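Local coordinates for protein membrane-anchored mycosin mycp1 (Mycobacterium thermoresistibile, PDB 4HVL) that probably cleaves proteins as a subtilisin-like serine endopeptidase and is an essential component of the mycobacterial ESX-1 (type VII) secretion system, at residues V66-T71 with V176-E181; V210-A215 with F313-V318. All coordinates share one frame; numbering follows the deposited sequence.

From the N terminus, strand 65-70 comes first. Contact 1 closes a loop of 104 residues when strand 176-179 is laid beside it. Contact 2 opens after contact 1 has closed, so the two loops follow in series and neither encloses nor crosses the other. Contact 2 brings helix 311-328 back onto strand 210-214 after 97 residues, mostly loop with some strand. The two contacts meet in one parallel sheet, because strands 176-179 and 210-214 are neighbours: Ile177 N lies 2.8 Å from Val210 O. Together they tie three central strands to the helix that carries Ser312, and so bring Asp70 and Ser312 of the predicted catalytic triad to one end of the sheet.

Contact 1. Residues V66-T71 with V176-E181; sequences VAVIDT and VINISE. With ZN (zinc ion), chain B.
Strands 66-70 and 176-179 run parallel, 4.6 Å apart at their axes and 16° off alignment, from the Val66-Val176 pair to Ile69-Ile179. Four backbone hydrogen bonds join the segments. Ala67 uses both its polar backbone atoms: its N donates to Val176 O (2.9 Å), and its O accepts from Asn178 N (2.7 Å). Ile69 does the same, with its N bonded to Asn178 O and its O to Ser180 N. The last bond lies just past the end of the second strand.

On one face, Val66 and Val176 lie side by side and point the same way, with Val66 CG1 4.1 Å from Val176 CB. Val68 and Asn178 follow on this face, which helices 102-110 and 311-328 cover. On the other face, Ile69 CD1 reaches diagonally to Ile177 CG2 (4.0 Å) and also touches Ile179 CG1. Helix 154-171 packs there.

At the C-terminal end, Ser180 OG donates to Asp70 OD2 (2.6 Å), meeting it from above the carboxylate plane, 41° out of it. CG of Asp70 is turned anti to its N (chi1 -159°), which brings OD2 within reach of this hydroxyl. Thr105 also bonds OD2, while OD1 takes Thr71 N and His101. The carboxylate is therefore held at both oxygens. Glu181 OE1 binds a zinc ion at 2.0 Å, along with His133 and Thr134. This is the central parallel sheet of the subtilisin fold, with Asp70, the predicted charge-relay aspartate, at a strand end.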
loop_
_atom_site.group_PDB
_atom_site.type_symbol
_atom_site.label_atom_id
_atom_site.label_comp_id
_atom_site.label_asym_id
_atom_site.label_seq_id
_atom_site.Cartn_x
_atom_site.Cartn_y
_atom_site.Cartn_z
ATOM N N VAL A 66 -6.097 6.840 -9.334
ATOM C CA VAL A 66 -5.601 5.912 -8.348
ATOM C C VAL A 66 -6.400 6.088 -7.062
ATOM O O VAL A 66 -6.502 7.213 -6.533
ATOM C CB VAL A 66 -4.100 6.135 -8.037
ATOM C CG1 VAL A 66 -3.598 5.052 -7.095
ATOM C CG2 VAL A 66 -3.261 6.167 -9.318
ATOM N N ALA A 67 -6.960 4.984 -6.562
ATOM C CA ALA A 67 -7.590 4.971 -5.256
ATOM C C ALA A 67 -6.562 4.569 -4.201
ATOM O O ALA A 67 -5.786 3.603 -4.399
ATOM C CB ALA A 67 -8.757 4.011 -5.220
ATOM N N VAL A 68 -6.554 5.309 -3.094
ATOM C CA VAL A 68 -5.582 5.108 -2.034
ATOM C C VAL A 68 -6.310 4.731 -0.765
ATOM O O VAL A 68 -7.049 5.545 -0.212
ATOM C CB VAL A 68 -4.762 6.384 -1.788
ATOM C CG1 VAL A 68 -3.660 6.115 -0.771
ATOM C CG2 VAL A 68 -4.184 6.907 -3.100
ATOM N N ILE A 69 -6.150 3.477 -0.338
ATOM C CA ILE A 69 -6.776 2.986 0.889
ATOM C C ILE A 69 -5.696 3.101 1.959
ATOM O O ILE A 69 -4.687 2.401 1.926
ATOM C CB ILE A 69 -7.279 1.536 0.725
ATOM C CG1 ILE A 69 -8.180 1.437 -0.516
ATOM C CG2 ILE A 69 -7.978 1.069 1.990
ATOM C CD1 ILE A 69 -8.884 0.115 -0.676
ATOM N N ASP A 70 -5.902 4.013 2.893
ATOM C CA ASP A 70 -4.858 4.445 3.822
ATOM C C ASP A 70 -5.564 5.187 4.994
ATOM O O ASP A 70 -6.653 4.764 5.404
ATOM C CB ASP A 70 -3.868 5.326 3.044
ATOM C CG ASP A 70 -2.496 5.424 3.698
ATOM O OD1 ASP A 70 -2.453 5.896 4.867
ATOM O OD2 ASP A 70 -1.470 5.076 3.025
ATOM N N THR A 71 -4.986 6.271 5.524
ATOM C CA THR A 71 -5.532 6.931 6.709
ATOM C C THR A 71 -6.267 8.249 6.344
ATOM O O THR A 71 -6.430 9.126 7.194
ATOM C CB THR A 71 -4.417 7.270 7.725
ATOM O OG1 THR A 71 -3.549 8.256 7.145
ATOM C CG2 THR A 71 -3.613 6.027 8.101
ATOM N N VAL A 176 -6.148 1.905 -10.756
ATOM C CA VAL A 176 -5.140 1.397 -9.818
ATOM C C VAL A 176 -5.677 1.619 -8.414
ATOM O O VAL A 176 -6.224 2.694 -8.114
ATOM C CB VAL A 176 -3.801 2.130 -10.005
ATOM C CG1 VAL A 176 -2.707 1.522 -9.132
ATOM C CG2 VAL A 176 -3.395 2.121 -11.476
ATOM N N ILE A 177 -5.570 0.581 -7.573
ATOM C CA ILE A 177 -5.953 0.655 -6.171
ATOM C C ILE A 177 -4.740 0.336 -5.292
ATOM O O ILE A 177 -4.236 -0.809 -5.268
ATOM C CB ILE A 177 -7.091 -0.337 -5.835
ATOM C CG1 ILE A 177 -8.309 -0.057 -6.724
ATOM C CG2 ILE A 177 -7.486 -0.211 -4.369
ATOM C CD1 ILE A 177 -9.442 -1.037 -6.580
ATOM N N ASN A 178 -4.282 1.333 -4.552
ATOM C CA ASN A 178 -3.152 1.185 -3.638
ATOM C C ASN A 178 -3.673 0.868 -2.252
ATOM O O ASN A 178 -4.378 1.690 -1.648
ATOM C CB ASN A 178 -2.354 2.492 -3.588
ATOM C CG ASN A 178 -1.113 2.402 -2.722
ATOM O OD1 ASN A 178 -0.035 1.998 -3.163
ATOM N ND2 ASN A 178 -1.247 2.822 -1.502
ATOM N N ILE A 179 -3.326 -0.315 -1.745
ATOM C CA ILE A 179 -3.767 -0.738 -0.424
ATOM C C ILE A 179 -2.577 -0.711 0.534
ATOM O O ILE A 179 -1.660 -1.521 0.429
ATOM C CB ILE A 179 -4.378 -2.164 -0.452
ATOM C CG1 ILE A 179 -5.490 -2.236 -1.505
ATOM C CG2 ILE A 179 -4.901 -2.533 0.938
ATOM C CD1 ILE A 179 -6.302 -3.528 -1.536
ATOM N N SER A 180 -2.596 0.252 1.444
ATOM C CA SER A 180 -1.556 0.398 2.431
ATOM C C SER A 180 -1.802 -0.560 3.600
ATOM O O SER A 180 -0.887 -0.853 4.345
ATOM C CB SER A 180 -1.464 1.844 2.948
ATOM O OG SER A 180 -1.283 2.782 1.895
ATOM N N GLU A 181 -3.039 -1.041 3.762
ATOM C CA GLU A 181 -3.380 -1.929 4.896
ATOM C C GLU A 181 -2.606 -3.234 4.763
ATOM O O GLU A 181 -2.557 -3.828 3.680
ATOM C CB GLU A 181 -4.895 -2.217 4.913
ATOM C CG GLU A 181 -5.383 -3.244 5.926
ATOM C CD GLU A 181 -5.112 -2.836 7.361
ATOM O OE1 GLU A 181 -5.226 -1.650 7.699
ATOM O OE2 GLU A 181 -4.771 -3.727 8.165
HETATM ZN ZN ZN B . -6.227 -0.014 7.083
#

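Contact 2. Residues V210-A215 with F313-V318; sequences VVIAAA and FAAAYV
Ile212 of strand 210-214 packs on Ala315 and Val318 of helix 311-328, a helix-on-sheet contact in the core of the subtilisin fold. Helix segment 313-318 runs nearly antiparallel to strand 210-214 (160°), with their axes 7.2 Å apart at closest.

The tight part is around Ile212, whose CA-CB bond points toward the helix. CG2 sits 3.7 Å from Ala315 O and also touches Ala315 CB and Val318 CG1. Within the helix segment, CD1 meets only Val318 CG1, at 3.9 Å. CG2 is anti to the backbone N and chi2 of -59° bends the chain at CG1, which leaves CG2 and CD1 both against Val318 CG1. The side chains of Ile212 and Val318 pass at a slant. Val258 of the neighbouring strand and Ile338 of helix 334-343 also touch Ile212.

The looser part is toward Ala214. Small side chains let the backbones come close here, with Ala214 CA 5.1 Å from Ala315 CA, but there is less to touch. Ala213 turns away from the helix. This end lies near Ser312, the predicted nucleophile, and a bound acetate, probably from the crystallisation liquor, lies close to Ala214. The methyl carbons Ala214 CB and Ala315 CB are 4.3 Å apart, and Ala315 CB comes nearer to Ala214 N, at 3.9 Å.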
loop_
_atom_site.group_PDB
_atom_site.type_symbol
_atom_site.label_atom_id
_atom_site.label_comp_id
_atom_site.label_asym_id
_atom_site.label_seq_id
_atom_site.Cartn_x
_atom_site.Cartn_y
_atom_site.Cartn_z
ATOM N N VAL A 210 -5.943 -2.553 -11.282
ATOM C CA VAL A 210 -4.697 -3.127 -10.810
ATOM C C VAL A 210 -4.714 -2.911 -9.319
ATOM O O VAL A 210 -4.968 -1.789 -8.898
ATOM C CB VAL A 210 -3.493 -2.375 -11.379
ATOM C CG1 VAL A 210 -2.227 -2.694 -10.574
ATOM C CG2 VAL A 210 -3.319 -2.717 -12.847
ATOM N N VAL A 211 -4.468 -3.959 -8.531
ATOM C CA VAL A 211 -4.416 -3.812 -7.076
ATOM C C VAL A 211 -3.009 -4.028 -6.559
ATOM O O VAL A 211 -2.429 -5.051 -6.802
ATOM C CB VAL A 211 -5.379 -4.782 -6.347
ATOM C CG1 VAL A 211 -5.351 -4.504 -4.855
ATOM C CG2 VAL A 211 -6.801 -4.601 -6.866
ATOM N N ILE A 212 -2.490 -3.059 -5.818
ATOM C CA ILE A 212 -1.145 -3.116 -5.242
ATOM C C ILE A 212 -1.289 -3.133 -3.713
ATOM O O ILE A 212 -2.057 -2.354 -3.154
ATOM C CB ILE A 212 -0.308 -1.899 -5.646
ATOM C CG1 ILE A 212 -0.265 -1.697 -7.167
ATOM C CG2 ILE A 212 1.093 -2.014 -5.090
ATOM C CD1 ILE A 212 0.291 -2.848 -8.001
ATOM N N ALA A 213 -0.562 -4.025 -3.043
ATOM C CA ALA A 213 -0.628 -4.119 -1.586
ATOM C C ALA A 213 0.750 -3.981 -0.930
ATOM O O ALA A 213 1.753 -4.487 -1.441
ATOM C CB ALA A 213 -1.256 -5.442 -1.159
ATOM N N ALA A 214 0.776 -3.330 0.227
ATOM C CA ALA A 214 1.963 -3.261 1.052
ATOM C C ALA A 214 2.309 -4.640 1.610
ATOM O O ALA A 214 1.424 -5.386 2.041
ATOM C CB ALA A 214 1.721 -2.291 2.200
ATOM N N ALA A 215 3.585 -4.980 1.631
ATOM C CA ALA A 215 4.006 -6.219 2.288
ATOM C C ALA A 215 3.705 -6.226 3.788
ATOM O O ALA A 215 3.502 -7.299 4.353
ATOM C CB ALA A 215 5.490 -6.484 2.055
ATOM N N PHE A 313 4.920 3.033 1.635
ATOM C CA PHE A 313 5.627 3.870 0.660
ATOM C C PHE A 313 6.163 3.066 -0.523
ATOM O O PHE A 313 6.069 3.519 -1.660
ATOM C CB PHE A 313 6.709 4.735 1.333
ATOM C CG PHE A 313 6.132 5.771 2.251
ATOM C CD1 PHE A 313 5.558 6.930 1.725
ATOM C CD2 PHE A 313 6.097 5.573 3.630
ATOM C CE1 PHE A 313 4.979 7.877 2.546
ATOM C CE2 PHE A 313 5.508 6.522 4.460
ATOM C CZ PHE A 313 4.944 7.672 3.916
ATOM N N ALA A 314 6.704 1.880 -0.266
ATOM C CA ALA A 314 7.060 0.958 -1.332
ATOM C C ALA A 314 5.861 0.699 -2.257
ATOM O O ALA A 314 5.962 0.805 -3.495
ATOM C CB ALA A 314 7.581 -0.345 -0.758
ATOM N N ALA A 315 4.716 0.394 -1.656
ATOM C CA ALA A 315 3.507 0.167 -2.437
ATOM C C ALA A 315 3.104 1.394 -3.227
ATOM O O ALA A 315 2.667 1.264 -4.360
ATOM C CB ALA A 315 2.358 -0.304 -1.557
ATOM N N ALA A 316 3.273 2.574 -2.627
ATOM C CA ALA A 316 2.949 3.841 -3.293
ATOM C C ALA A 316 3.789 4.042 -4.544
ATOM O O ALA A 316 3.248 4.431 -5.577
ATOM C CB ALA A 316 3.080 5.036 -2.339
ATOM N N TYR A 317 5.099 3.781 -4.484
ATOM C CA TYR A 317 5.919 3.894 -5.720
ATOM C C TYR A 317 5.420 2.958 -6.834
ATOM O O TYR A 317 5.346 3.369 -7.987
ATOM C CB TYR A 317 7.420 3.651 -5.481
ATOM C CG TYR A 317 8.074 4.763 -4.740
ATOM C CD1 TYR A 317 8.376 5.947 -5.362
ATOM C CD2 TYR A 317 8.383 4.635 -3.397
ATOM C CE1 TYR A 317 8.950 6.981 -4.669
ATOM C CE2 TYR A 317 8.977 5.654 -2.700
ATOM C CZ TYR A 317 9.252 6.822 -3.346
ATOM O OH TYR A 317 9.820 7.836 -2.639
ATOM N N VAL A 318 5.058 1.722 -6.480
ATOM C CA VAL A 318 4.587 0.731 -7.454
ATOM C C VAL A 318 3.217 1.119 -8.038
ATOM O O VAL A 318 3.009 0.971 -9.245
ATOM C CB VAL A 318 4.547 -0.699 -6.839
ATOM C CG1 VAL A 318 3.999 -1.728 -7.812
ATOM C CG2 VAL A 318 5.941 -1.116 -6.399
#